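PDB 2WJI: ferrous IRON transport protein B homolog from Methanocaldococcus jannaschii, which probably drives ferrous iron transport across the membrane with GTP, its N-terminal G domain, the part crystallised here, binding the guanine nucleotide. Local coordinates for residues 73-76 / 77-81; 127-130 / 131-134. All blocks are in the same frame, centred on the assembly; numbering follows the deposited sequence.

Interaction 1: 73-76 / 77-81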
ATOM      1  N   ALA A  73      -2.262  -6.299 -12.420  1.00 39.42           N
ATOM      2  CA  ALA A  73      -1.668  -6.312 -11.087  1.00 35.74           C
ATOM      3  C   ALA A  73      -0.787  -7.540 -10.871  1.00 35.45           C
ATOM      4  O   ALA A  73       0.350  -7.433 -10.405  1.00 34.73           O
ATOM      5  CB  ALA A  73      -2.758  -6.245 -10.014  1.00 32.25           C
ATOM      6  N   ARG A  74      -1.321  -8.708 -11.204  1.00 36.50           N
ATOM      7  CA  ARG A  74      -0.598  -9.959 -10.996  1.00 40.74           C
ATOM      8  C   ARG A  74       0.681 -10.062 -11.825  1.00 41.07           C
ATOM      9  O   ARG A  74       1.712 -10.501 -11.317  1.00 40.22           O
ATOM     10  CB  ARG A  74      -1.505 -11.162 -11.260  1.00 45.89           C
ATOM     11  CG  ARG A  74      -0.753 -12.435 -11.596  1.00 56.00           C
ATOM     12  CD  ARG A  74      -1.404 -13.641 -10.954  1.00 64.79           C
ATOM     13  NE  ARG A  74      -0.914 -14.887 -11.528  1.00 73.56           N
ATOM     14  CZ  ARG A  74      -0.620 -15.971 -10.818  1.00 78.67           C
ATOM     15  NH1 ARG A  74      -0.750 -15.952  -9.497  1.00 79.67           N
ATOM     16  NH2 ARG A  74      -0.183 -17.066 -11.427  1.00 78.05           N
ATOM     17  N   ASP A  75       0.606  -9.667 -13.093  1.00 38.01           N
ATOM     18  CA  ASP A  75       1.775  -9.688 -13.973  1.00 39.00           C
ATOM     19  C   ASP A  75       2.881  -8.772 -13.458  1.00 37.19           C
ATOM     20  O   ASP A  75       4.072  -9.092 -13.578  1.00 34.19           O
ATOM     21  CB  ASP A  75       1.395  -9.278 -15.397  1.00 48.28           C
ATOM     22  CG  ASP A  75       0.594 -10.351 -16.127  1.00 61.10           C
ATOM     23  OD1 ASP A  75       0.150 -10.083 -17.266  1.00 62.94           O
ATOM     24  OD2 ASP A  75       0.407 -11.455 -15.566  1.00 63.28           O
ATOM     25  N   TYR A  76       2.498  -7.632 -12.886  1.00 33.04           N
ATOM     26  CA  TYR A  76       3.505  -6.706 -12.380  1.00 32.50           C
ATOM     27  C   TYR A  76       4.293  -7.319 -11.226  1.00 29.69           C
ATOM     28  O   TYR A  76       5.523  -7.296 -11.215  1.00 31.51           O
ATOM     29  CB  TYR A  76       2.892  -5.371 -11.952  1.00 33.75           C
ATOM     30  CG  TYR A  76       3.949  -4.394 -11.499  1.00 32.08           C
ATOM     31  CD1 TYR A  76       4.619  -3.590 -12.413  1.00 33.50           C
ATOM     32  CD2 TYR A  76       4.306  -4.297 -10.157  1.00 34.58           C
ATOM     33  CE1 TYR A  76       5.603  -2.705 -11.998  1.00 37.80           C
ATOM     34  CE2 TYR A  76       5.275  -3.424  -9.741  1.00 40.17           C
ATOM     35  CZ  TYR A  76       5.925  -2.629 -10.661  1.00 43.02           C
ATOM     36  OH  TYR A  76       6.903  -1.756 -10.229  1.00 50.04           O
ATOM     37  N   ILE A  77       3.586  -7.882 -10.255  1.00 29.68           N
ATOM     38  CA  ILE A  77       4.257  -8.446  -9.091  1.00 36.84           C
ATOM     39  C   ILE A  77       5.172  -9.618  -9.462  1.00 38.63           C
ATOM     40  O   ILE A  77       6.300  -9.711  -8.980  1.00 39.19           O
ATOM     41  CB  ILE A  77       3.247  -8.859  -8.008  1.00 40.37           C
ATOM     42  CG1 ILE A  77       2.587  -7.611  -7.415  1.00 38.41           C
ATOM     43  CG2 ILE A  77       3.933  -9.654  -6.911  1.00 39.91           C
ATOM     44  CD1 ILE A  77       1.452  -7.912  -6.487  1.00 39.24           C
ATOM     45  N   ILE A  78       4.681 -10.493 -10.334  1.00 37.28           N
ATOM     46  CA  ILE A  78       5.419 -11.684 -10.764  1.00 42.39           C
ATOM     47  C   ILE A  78       6.615 -11.383 -11.663  1.00 40.21           C
ATOM     48  O   ILE A  78       7.708 -11.913 -11.467  1.00 42.96           O
ATOM     49  CB  ILE A  78       4.492 -12.663 -11.524  1.00 49.44           C
ATOM     50  CG1 ILE A  78       3.546 -13.366 -10.552  1.00 52.66           C
ATOM     51  CG2 ILE A  78       5.313 -13.683 -12.295  1.00 57.38           C
ATOM     52  CD1 ILE A  78       4.257 -14.195  -9.504  1.00 55.64           C
ATOM     53  N   ASN A  79       6.399 -10.549 -12.670  1.00 41.25           N
ATOM     54  CA  ASN A  79       7.428 -10.296 -13.669  1.00 38.73           C
ATOM     55  C   ASN A  79       8.322  -9.104 -13.342  1.00 39.95           C
ATOM     56  O   ASN A  79       9.513  -9.123 -13.627  1.00 43.68           O
ATOM     57  CB  ASN A  79       6.781 -10.118 -15.039  1.00 39.75           C
ATOM     58  CG  ASN A  79       5.962 -11.327 -15.446  1.00 47.20           C
ATOM     59  OD1 ASN A  79       6.348 -12.464 -15.168  1.00 51.64           O
ATOM     60  ND2 ASN A  79       4.819 -11.091 -16.087  1.00 43.56           N
ATOM     61  N   GLU A  80       7.749  -8.065 -12.744  1.00 29.50           N
ATOM     62  CA  GLU A  80       8.529  -6.869 -12.418  1.00 30.94           C
ATOM     63  C   GLU A  80       9.220  -6.967 -11.062  1.00 33.68           C
ATOM     64  O   GLU A  80      10.162  -6.222 -10.779  1.00 34.70           O
ATOM     65  CB  GLU A  80       7.651  -5.614 -12.484  1.00 37.59           C
ATOM     66  CG  GLU A  80       7.164  -5.284 -13.889  1.00 41.88           C
ATOM     67  CD  GLU A  80       8.290  -5.294 -14.916  1.00 45.53           C
ATOM     68  OE1 GLU A  80       9.400  -4.827 -14.596  1.00 48.70           O
ATOM     69  OE2 GLU A  80       8.063  -5.763 -16.049  1.00 49.74           O
ATOM     70  N   LYS A  81       8.743  -7.878 -10.221  1.00 29.04           N
ATOM     71  CA  LYS A  81       9.411  -8.178  -8.956  1.00 32.39           C
ATOM     72  C   LYS A  81       9.746  -6.941  -8.112  1.00 31.36           C
ATOM     73  O   LYS A  81      10.911  -6.687  -7.831  1.00 34.71           O
ATOM     74  CB  LYS A  81      10.702  -8.952  -9.224  1.00 34.03           C
ATOM     75  CG  LYS A  81      10.592 -10.016 -10.301  1.00 47.90           C
ATOM     76  CD  LYS A  81      10.142 -11.350  -9.731  1.00 55.87           C
ATOM     77  CE  LYS A  81      10.481 -12.493 -10.677  1.00 62.03           C
ATOM     78  NZ  LYS A  81      11.944 -12.695 -10.830  1.00 62.57           N
TER

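Interaction 2: 127-130 / 131-134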
ATOM      1  N   GLU A 127     -12.028  -0.584  16.856  1.00 50.05           N
ATOM      2  CA  GLU A 127     -10.669  -0.670  17.381  1.00 56.27           C
ATOM      3  C   GLU A 127      -9.856  -1.738  16.663  1.00 51.31           C
ATOM      4  O   GLU A 127     -10.292  -2.882  16.536  1.00 50.73           O
ATOM      5  CB  GLU A 127     -10.693  -0.970  18.879  1.00 66.85           C
ATOM      6  CG  GLU A 127     -11.446  -2.240  19.237  1.00 75.43           C
ATOM      7  CD  GLU A 127     -11.002  -2.823  20.564  1.00 84.21           C
ATOM      8  OE1 GLU A 127     -11.825  -3.485  21.232  1.00 87.11           O
ATOM      9  OE2 GLU A 127      -9.827  -2.617  20.936  1.00 86.71           O
ATOM     10  N   ILE A 128      -8.673  -1.363  16.193  1.00 49.58           N
ATOM     11  CA  ILE A 128      -7.777  -2.320  15.559  1.00 50.73           C
ATOM     12  C   ILE A 128      -6.524  -2.501  16.405  1.00 52.36           C
ATOM     13  O   ILE A 128      -5.796  -1.540  16.653  1.00 54.57           O
ATOM     14  CB  ILE A 128      -7.337  -1.849  14.160  1.00 51.70           C
ATOM     15  CG1 ILE A 128      -8.535  -1.355  13.349  1.00 54.75           C
ATOM     16  CG2 ILE A 128      -6.616  -2.969  13.436  1.00 53.72           C
ATOM     17  CD1 ILE A 128      -9.502  -2.443  12.961  1.00 56.27           C
ATOM     18  N   ASP A 129      -6.271  -3.725  16.853  1.00 51.17           N
ATOM     19  CA  ASP A 129      -5.029  -4.010  17.561  1.00 50.80           C
ATOM     20  C   ASP A 129      -3.907  -4.231  16.550  1.00 47.42           C
ATOM     21  O   ASP A 129      -3.726  -5.337  16.040  1.00 45.80           O
ATOM     22  CB  ASP A 129      -5.183  -5.230  18.473  1.00 55.28           C
ATOM     23  CG  ASP A 129      -4.048  -5.355  19.483  1.00 60.03           C
ATOM     24  OD1 ASP A 129      -2.953  -4.801  19.238  1.00 58.01           O
ATOM     25  OD2 ASP A 129      -4.252  -6.011  20.526  1.00 64.54           O
ATOM     26  N   VAL A 130      -3.163  -3.168  16.258  1.00 47.07           N
ATOM     27  CA  VAL A 130      -2.100  -3.222  15.257  1.00 46.43           C
ATOM     28  C   VAL A 130      -0.986  -4.193  15.632  1.00 50.55           C
ATOM     29  O   VAL A 130      -0.484  -4.929  14.784  1.00 51.00           O
ATOM     30  CB  VAL A 130      -1.490  -1.828  15.009  1.00 47.63           C
ATOM     31  CG1 VAL A 130      -0.057  -1.945  14.500  1.00 44.78           C
ATOM     32  CG2 VAL A 130      -2.355  -1.036  14.043  1.00 47.92           C
ATOM     33  N   ASP A 131      -0.595  -4.188  16.901  1.00 56.23           N
ATOM     34  CA  ASP A 131       0.495  -5.044  17.358  1.00 58.74           C
ATOM     35  C   ASP A 131       0.128  -6.518  17.238  1.00 55.71           C
ATOM     36  O   ASP A 131       0.987  -7.364  16.989  1.00 58.68           O
ATOM     37  CB  ASP A 131       0.886  -4.708  18.799  1.00 63.59           C
ATOM     38  CG  ASP A 131       1.790  -3.491  18.890  1.00 70.88           C
ATOM     39  OD1 ASP A 131       2.418  -3.294  19.952  1.00 75.71           O
ATOM     40  OD2 ASP A 131       1.881  -2.734  17.898  1.00 71.67           O
ATOM     41  N   LYS A 132      -1.154  -6.814  17.411  1.00 51.08           N
ATOM     42  CA  LYS A 132      -1.651  -8.181  17.342  1.00 52.64           C
ATOM     43  C   LYS A 132      -1.807  -8.628  15.892  1.00 49.70           C
ATOM     44  O   LYS A 132      -1.512  -9.772  15.546  1.00 51.06           O
ATOM     45  CB  LYS A 132      -2.989  -8.280  18.072  1.00 56.32           C
ATOM     46  CG  LYS A 132      -3.598  -9.672  18.102  1.00 60.85           C
ATOM     47  CD  LYS A 132      -4.925  -9.653  18.848  1.00 62.29           C
ATOM     48  CE  LYS A 132      -5.480 -11.054  19.056  1.00 63.75           C
ATOM     49  NZ  LYS A 132      -6.807 -11.032  19.740  1.00 62.53           N
ATOM     50  N   LEU A 133      -2.274  -7.715  15.049  1.00 44.61           N
ATOM     51  CA  LEU A 133      -2.414  -7.984  13.624  1.00 45.00           C
ATOM     52  C   LEU A 133      -1.040  -8.272  13.021  1.00 43.97           C
ATOM     53  O   LEU A 133      -0.885  -9.159  12.180  1.00 43.29           O
ATOM     54  CB  LEU A 133      -3.058  -6.782  12.933  1.00 45.22           C
ATOM     55  CG  LEU A 133      -3.410  -6.884  11.451  1.00 45.79           C
ATOM     56  CD1 LEU A 133      -4.331  -8.063  11.199  1.00 43.60           C
ATOM     57  CD2 LEU A 133      -4.049  -5.582  10.989  1.00 45.02           C
ATOM     58  N   GLU A 134      -0.048  -7.517  13.481  1.00 42.71           N
ATOM     59  CA  GLU A 134       1.323  -7.646  13.019  1.00 47.93           C
ATOM     60  C   GLU A 134       1.875  -9.016  13.395  1.00 52.34           C
ATOM     61  O   GLU A 134       2.469  -9.708  12.569  1.00 52.61           O
ATOM     62  CB  GLU A 134       2.177  -6.552  13.663  1.00 46.64           C
ATOM     63  CG  GLU A 134       3.085  -5.820  12.711  1.00 48.47           C
ATOM     64  CD  GLU A 134       3.636  -4.541  13.318  1.00 55.52           C
ATOM     65  OE1 GLU A 134       3.553  -3.486  12.654  1.00 55.22           O
ATOM     66  OE2 GLU A 134       4.141  -4.588  14.463  1.00 57.65           O
TER

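Interaction 1: 73-76 / 77-81
The last turns of helix 68-80, in the P-loop GTPase fold of the G domain, bring Tyr76 and Glu80 together one turn apart and illustrate side-chain packing at i and i+4 beside a helix end. The Glu80 methylene CB sits over one face of the Tyr76 ring in a CH-pi contact, 3.7 Å from the centroid and offset toward the rim. Beside it, Glu80 CG comes to 3.4 Å from Tyr76 CD1, and a bend at chi2 (-49°) carries the carboxylate away from residues 73-76, its plane 37° from that of the ring. Tyr76 reaches this place because its CG lies anti to the backbone N (chi1 -177°). The Tyr76 side chain also touches Glu5 and Ala7 of strand 3-9 as well as Pro82, so an alanine here would probably leave the Glu80 methylenes without their aromatic partner and open a gap between helix and sheet. Ala73 and Ile77 touch Ile9 of the same strand. The i to i+4 backbone bonds continue to Glu80 N, while residues 77-80 also take a wider pi-type turn, and Lys81 leaves the helix with positive phi. Tyr76 O takes Glu80 N at 2.8 Å and, weakly, Lys81 N at 3.4 Å.

Interaction 2: 127-130 / 131-134
A chi1 of -166° turns the Asp129 carboxylate away from its own N and over the first turn of helix 130-137, where it meets CB and the backbone N-H of Lys132; the lysine's own CG, anti to N (chi1 -179°), starts an extended chain whose CD passes Asp129 OD2. This is an N-cap, a worked case of a side chain standing in for the acceptors that a helix start lacks. Asp129 OD1 accepts from Lys132 N at 3.3 Å, with the N-H arriving from above the carboxylate plane, 71° out of it. The same amide makes a weak second bond to Asp129 O. That carbonyl is gripped more firmly by Leu133 N at 3.0 Å, and the next backbone bond, Glu134 N to Val130 O at 2.9 Å, follows. The carboxylate also packs on carbon: Asp129 CG is 3.4 Å from Lys132 CB, and the two side chains cross at about a right angle. The Lys132 ammonium stays apart, NZ lying 5.7 Å from Asp129 OD2, so any attraction between the charges is probably modest. On the apolar side Ile128 CG2 meets Leu133 CD2 at 4.4 Å. Ile128 and Val130 also touch Leu115 of strand 111-116, Val130 further packs on Val141 and Pro143, and Glu134 OE1 accepts from Val141 N, which fastens the capped helix start to edge strand 141-143.

How the interactions relate
Followed from the N terminus, the chain reaches interaction 1 at the end of helix 68-80, just before strand 84-90, and interaction 2 later, where the loop after helix 118-123 enters helix 130-137. Each joins consecutive residues and closes no long loop; the two stand in series and neither nest nor cross. Together they exemplify the two ends of helices flanking one sheet: interaction 1 finishes a helix packed on strand 3-9, whereas interaction 2 starts one beside strands 111-116 and 141-143. They lie on opposite sides of the chain's centre, their own centres about 29 Å apart, and share no direct touch.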